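Local coordinates for phytase (Debaryomyces castellii, PDB 2GFI), which probably hydrolyses phytate (inositol hexakisphosphate), starting at the 3-phosphate, as a member of the histidine acid phosphatase family, at residues A[12-15]-A[16-19]; A[416-419]-A[420-424]. All blocks are in the same frame, centred on the assembly; numbering follows the deposited sequence.

Interaction 1: residues A[12-15]-A[16-19]; sequences VGQG and AYQD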
loop_
_atom_site.group_PDB
_atom_site.type_symbol
_atom_site.label_atom_id
_atom_site.label_comp_id
_atom_site.label_asym_id
_atom_site.label_seq_id
_atom_site.Cartn_x
_atom_site.Cartn_y
_atom_site.Cartn_z
ATOM N N VAL A 12 8.876 -10.621 0.150
ATOM C CA VAL A 12 8.852 -10.324 1.579
ATOM C C VAL A 12 7.392 -10.358 1.990
ATOM O O VAL A 12 6.504 -10.008 1.180
ATOM C CB VAL A 12 9.445 -8.930 1.875
ATOM C CG1 VAL A 12 8.476 -7.783 1.366
ATOM C CG2 VAL A 12 9.830 -8.776 3.375
ATOM N N GLY A 13 7.114 -10.764 3.223
ATOM C CA GLY A 13 5.749 -10.680 3.715
ATOM C C GLY A 13 5.555 -9.521 4.676
ATOM O O GLY A 13 6.320 -8.539 4.670
ATOM N N GLN A 14 4.548 -9.657 5.542
ATOM C CA GLN A 14 4.093 -8.570 6.370
ATOM C C GLN A 14 5.034 -8.261 7.525
ATOM O O GLN A 14 4.929 -7.190 8.141
ATOM C CB GLN A 14 2.686 -8.861 6.872
ATOM C CG GLN A 14 1.709 -9.159 5.761
ATOM C CD GLN A 14 1.746 -8.094 4.701
ATOM O OE1 GLN A 14 2.042 -8.387 3.515
ATOM N NE2 GLN A 14 1.467 -6.853 5.097
ATOM N N GLY A 15 5.957 -9.178 7.802
ATOM C CA GLY A 15 6.961 -8.990 8.839
ATOM C C GLY A 15 7.781 -7.725 8.683
ATOM O O GLY A 15 8.437 -7.264 9.642
ATOM N N ALA A 16 7.773 -7.168 7.475
ATOM C CA ALA A 16 8.486 -5.943 7.197
ATOM C C ALA A 16 7.904 -4.750 7.987
ATOM O O ALA A 16 8.606 -3.749 8.209
ATOM C CB ALA A 16 8.438 -5.647 5.664
ATOM N N TYR A 17 6.649 -4.881 8.421
ATOM C CA TYR A 17 5.886 -3.771 8.986
ATOM C C TYR A 17 5.702 -3.856 10.471
ATOM O O TYR A 17 5.111 -2.943 11.069
ATOM C CB TYR A 17 4.487 -3.741 8.381
ATOM C CG TYR A 17 4.516 -3.567 6.907
ATOM C CD1 TYR A 17 4.811 -2.316 6.337
ATOM C CD2 TYR A 17 4.281 -4.649 6.051
ATOM C CE1 TYR A 17 4.853 -2.152 4.984
ATOM C CE2 TYR A 17 4.326 -4.475 4.664
ATOM C CZ TYR A 17 4.596 -3.223 4.152
ATOM O OH TYR A 17 4.623 -3.032 2.778
ATOM N N GLN A 18 6.150 -4.980 11.041
ATOM C CA GLN A 18 5.669 -5.422 12.346
ATOM C C GLN A 18 6.090 -4.526 13.515
ATOM O O GLN A 18 5.504 -4.614 14.587
ATOM C CB GLN A 18 6.148 -6.840 12.621
ATOM C CG GLN A 18 7.668 -6.874 12.866
ATOM C CD GLN A 18 8.169 -8.276 13.019
ATOM O OE1 GLN A 18 8.101 -8.849 14.106
ATOM N NE2 GLN A 18 8.667 -8.849 11.929
ATOM N N ASP A 19 7.132 -3.714 13.357
ATOM C CA ASP A 19 7.486 -2.802 14.460
ATOM C C ASP A 19 7.467 -1.314 14.072
ATOM O O ASP A 19 8.180 -0.508 14.649
ATOM C CB ASP A 19 8.824 -3.205 15.106
ATOM C CG ASP A 19 9.976 -3.165 14.164
ATOM O OD1 ASP A 19 9.904 -2.459 13.114
ATOM O OD2 ASP A 19 11.032 -3.803 14.411
#

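Interaction 2: residues A[416-419]-A[420-424]; sequences NDYV and AERVA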
loop_
_atom_site.group_PDB
_atom_site.type_symbol
_atom_site.label_atom_id
_atom_site.label_comp_id
_atom_site.label_asym_id
_atom_site.label_seq_id
_atom_site.Cartn_x
_atom_site.Cartn_y
_atom_site.Cartn_z
ATOM N N ASN A 416 26.089 20.330 -23.528
ATOM C CA ASN A 416 26.942 20.257 -24.717
ATOM C C ASN A 416 28.365 19.806 -24.422
ATOM O O ASN A 416 28.900 18.966 -25.135
ATOM C CB ASN A 416 26.897 21.573 -25.494
ATOM C CG ASN A 416 25.779 21.591 -26.508
ATOM O OD1 ASN A 416 25.910 21.045 -27.603
ATOM N ND2 ASN A 416 24.660 22.185 -26.141
ATOM N N ASP A 417 28.948 20.341 -23.355
ATOM C CA ASP A 417 30.296 19.992 -22.930
ATOM C C ASP A 417 30.376 18.528 -22.457
ATOM O O ASP A 417 31.339 17.810 -22.770
ATOM C CB ASP A 417 30.754 20.906 -21.778
ATOM C CG ASP A 417 30.930 22.364 -22.192
ATOM O OD1 ASP A 417 30.986 22.668 -23.407
ATOM O OD2 ASP A 417 31.026 23.284 -21.347
ATOM N N TYR A 418 29.359 18.124 -21.686
ATOM C CA TYR A 418 29.195 16.756 -21.215
ATOM C C TYR A 418 29.112 15.784 -22.399
ATOM O O TYR A 418 29.887 14.813 -22.484
ATOM C CB TYR A 418 27.950 16.631 -20.300
ATOM C CG TYR A 418 27.759 15.212 -19.799
ATOM C CD1 TYR A 418 28.569 14.714 -18.789
ATOM C CD2 TYR A 418 26.817 14.356 -20.385
ATOM C CE1 TYR A 418 28.444 13.421 -18.347
ATOM C CE2 TYR A 418 26.667 13.066 -19.939
ATOM C CZ TYR A 418 27.495 12.612 -18.904
ATOM O OH TYR A 418 27.414 11.345 -18.427
ATOM N N VAL A 419 28.198 16.048 -23.327
ATOM C CA VAL A 419 28.102 15.184 -24.503
ATOM C C VAL A 419 29.445 15.122 -25.260
ATOM O O VAL A 419 29.949 14.020 -25.543
ATOM C CB VAL A 419 26.941 15.568 -25.427
ATOM C CG1 VAL A 419 26.955 14.689 -26.674
ATOM C CG2 VAL A 419 25.647 15.377 -24.693
ATOM N N ALA A 420 30.038 16.294 -25.537
ATOM C CA ALA A 420 31.342 16.340 -26.209
ATOM C C ALA A 420 32.386 15.468 -25.499
ATOM O O ALA A 420 33.108 14.731 -26.150
ATOM C CB ALA A 420 31.839 17.792 -26.365
ATOM N N GLU A 421 32.433 15.539 -24.165
ATOM C CA GLU A 421 33.317 14.698 -23.341
ATOM C C GLU A 421 33.027 13.207 -23.509
ATOM O O GLU A 421 33.967 12.385 -23.578
ATOM C CB GLU A 421 33.160 15.044 -21.854
ATOM C CG GLU A 421 33.938 16.262 -21.370
ATOM C CD GLU A 421 33.825 16.479 -19.852
ATOM O OE1 GLU A 421 32.688 16.317 -19.282
ATOM O OE2 GLU A 421 34.886 16.806 -19.223
ATOM N N ARG A 422 31.729 12.872 -23.565
ATOM C CA ARG A 422 31.278 11.495 -23.705
ATOM C C ARG A 422 31.640 10.946 -25.065
ATOM O O ARG A 422 32.073 9.814 -25.183
ATOM C CB ARG A 422 29.760 11.376 -23.478
ATOM C CG ARG A 422 29.268 11.636 -22.043
ATOM C CD ARG A 422 29.954 10.801 -21.005
ATOM N NE ARG A 422 29.658 9.402 -21.195
ATOM C CZ ARG A 422 30.247 8.415 -20.523
ATOM N NH1 ARG A 422 31.177 8.693 -19.626
ATOM N NH2 ARG A 422 29.920 7.145 -20.761
ATOM N N VAL A 423 31.466 11.753 -26.103
ATOM C CA VAL A 423 31.659 11.261 -27.477
ATOM C C VAL A 423 33.060 11.516 -28.010
ATOM O O VAL A 423 33.392 11.073 -29.109
ATOM C CB VAL A 423 30.597 11.825 -28.438
ATOM C CG1 VAL A 423 29.181 11.572 -27.881
ATOM C CG2 VAL A 423 30.852 13.329 -28.748
ATOM N N ALA A 424 33.882 12.227 -27.232
ATOM C CA ALA A 424 35.245 12.573 -27.663
ATOM C C ALA A 424 35.969 11.351 -28.193
ATOM O O ALA A 424 35.947 10.278 -27.574
ATOM C CB ALA A 424 36.049 13.187 -26.517
#

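Interaction 1: residues A[12-15]-A[16-19]
Gln14 meets the edge of the Tyr17 ring: its CA lies in the ring plane, and its carbonyl O sits near that plane, 3.4 Å from Tyr17 CD2. One face of the ring is flanked by the neighbouring Ala16, whose CB stands 4.3 Å above the plane of the Tyr17 ring, displaced toward the rim. Past the rim, on the side of the plane away from Ala16 CB, the Gln14 amide crosses the ring obliquely, with the two planes 25° apart. The backbone behind this is a short 3-10 turn, recognised by its i to i+3 hydrogen bond from Tyr17 N to Gln14 O (2.9 Å). One residue earlier, Ala16 N reaches Gly13 O at 3.4 Å, straight but weak. Before the turn, Val12 rests on it by apolar contact, CG2 to Ala16 CB at 4.1 Å.

The turn lies near the surface of its own chain but among its neighbours in the tetramer. Lys139 of the second subunit bonds to Gln18 O, Gln45 of the third to Ala16 O, and Pro23 of the fourth packs on Tyr17. Within the chain, Val28 touches both Ala16 and Tyr17.

Gln18 closes the turn with its side chain. Its CG takes the position between backbone N and carbonyl carbon (chi1 70°), which folds the amide back over Gly15, bringing CG within 3.3 Å of Gly15 O. The amide then gives a hydrogen bond from Gln18 NE2 to Gly15 O, 2.8 Å long. With an alanine in place of Gln18 the amide is gone, and Gly15 O would probably be left without this side-chain donor. The bond is nearly straight (168°), with NE2 on a lone pair in the carbonyl plane and Gly15 O in the amide plane of Gln18.

Interaction 2: residues A[416-419]-A[420-424]
The last turns of helix 412-423 carry this contact, and the i to i+4 hydrogen-bond series is the evidence: Ala420 N to Asn416 O, Glu421 N to Asp417 O and Arg422 N to Tyr418 O are each 2.9 Å, and Val423 N to Val419 O follows at 2.8 Å. The series then ends: Ala424, the first residue to leave helical backbone angles, gives Ala420 O only a weak bond from its N.

One turn apart on the same side of the helix, Tyr418 and Arg422 lie side by side and point the same way. With CG of Tyr418 anti to its own backbone N (chi1 180°), the side chain leaves the helix slanting toward its C-terminal end, where the arginine's aliphatic portion passes over one face of the ring. Arg422 CG is 3.9 Å from the ring centroid and 22° off the normal, which meets the geometry of a CH-pi contact; Arg422 CD continues to within 3.7 Å of Tyr418 CZ. The arginine chain bends at chi2 and chi3, and its guanidinium plane is nearly parallel to the ring plane, 14° apart.

In the histidine phosphatase fold this pair faces the C-terminal end of helix 333-343, where Tyr418 OH bonds to Ile343 O, Arg422 NE to Ala342 O and Arg422 NH2 more weakly to Ser341 O, so a positive group meets the carbonyls of a helix terminus and would probably be favoured electrostatically.

A different side of the helix is apolar. Val419 and Val423 are buried, their CG1 atoms 4.0 Å apart. Val419 packs on Leu314 of helix 302-318, and Val423 on Ser307 and the N-glycosylated Asn311 of the same helix as well as on a bound N-acetylglucosamine.

How the interactions relate
Both contacts are local, within one continuous run of chain, yet they sit far apart, with centres about 46 Å and nearest atoms about 33 Å from each other. Interaction 1 is a surface turn in the N-terminal loop region, ahead of strand 59-69, and three other subunits touch it. Interaction 2, partly buried, belongs to a regular helix late in the chain and meets no other subunit; its neighbours are the elements of its own fold and a glycan. The chemistry follows: i to i+3 bonds and a glutamine amide closing onto a carbonyl in the former, an i to i+4 hydrogen-bond series with CH-pi and valine packing in the latter.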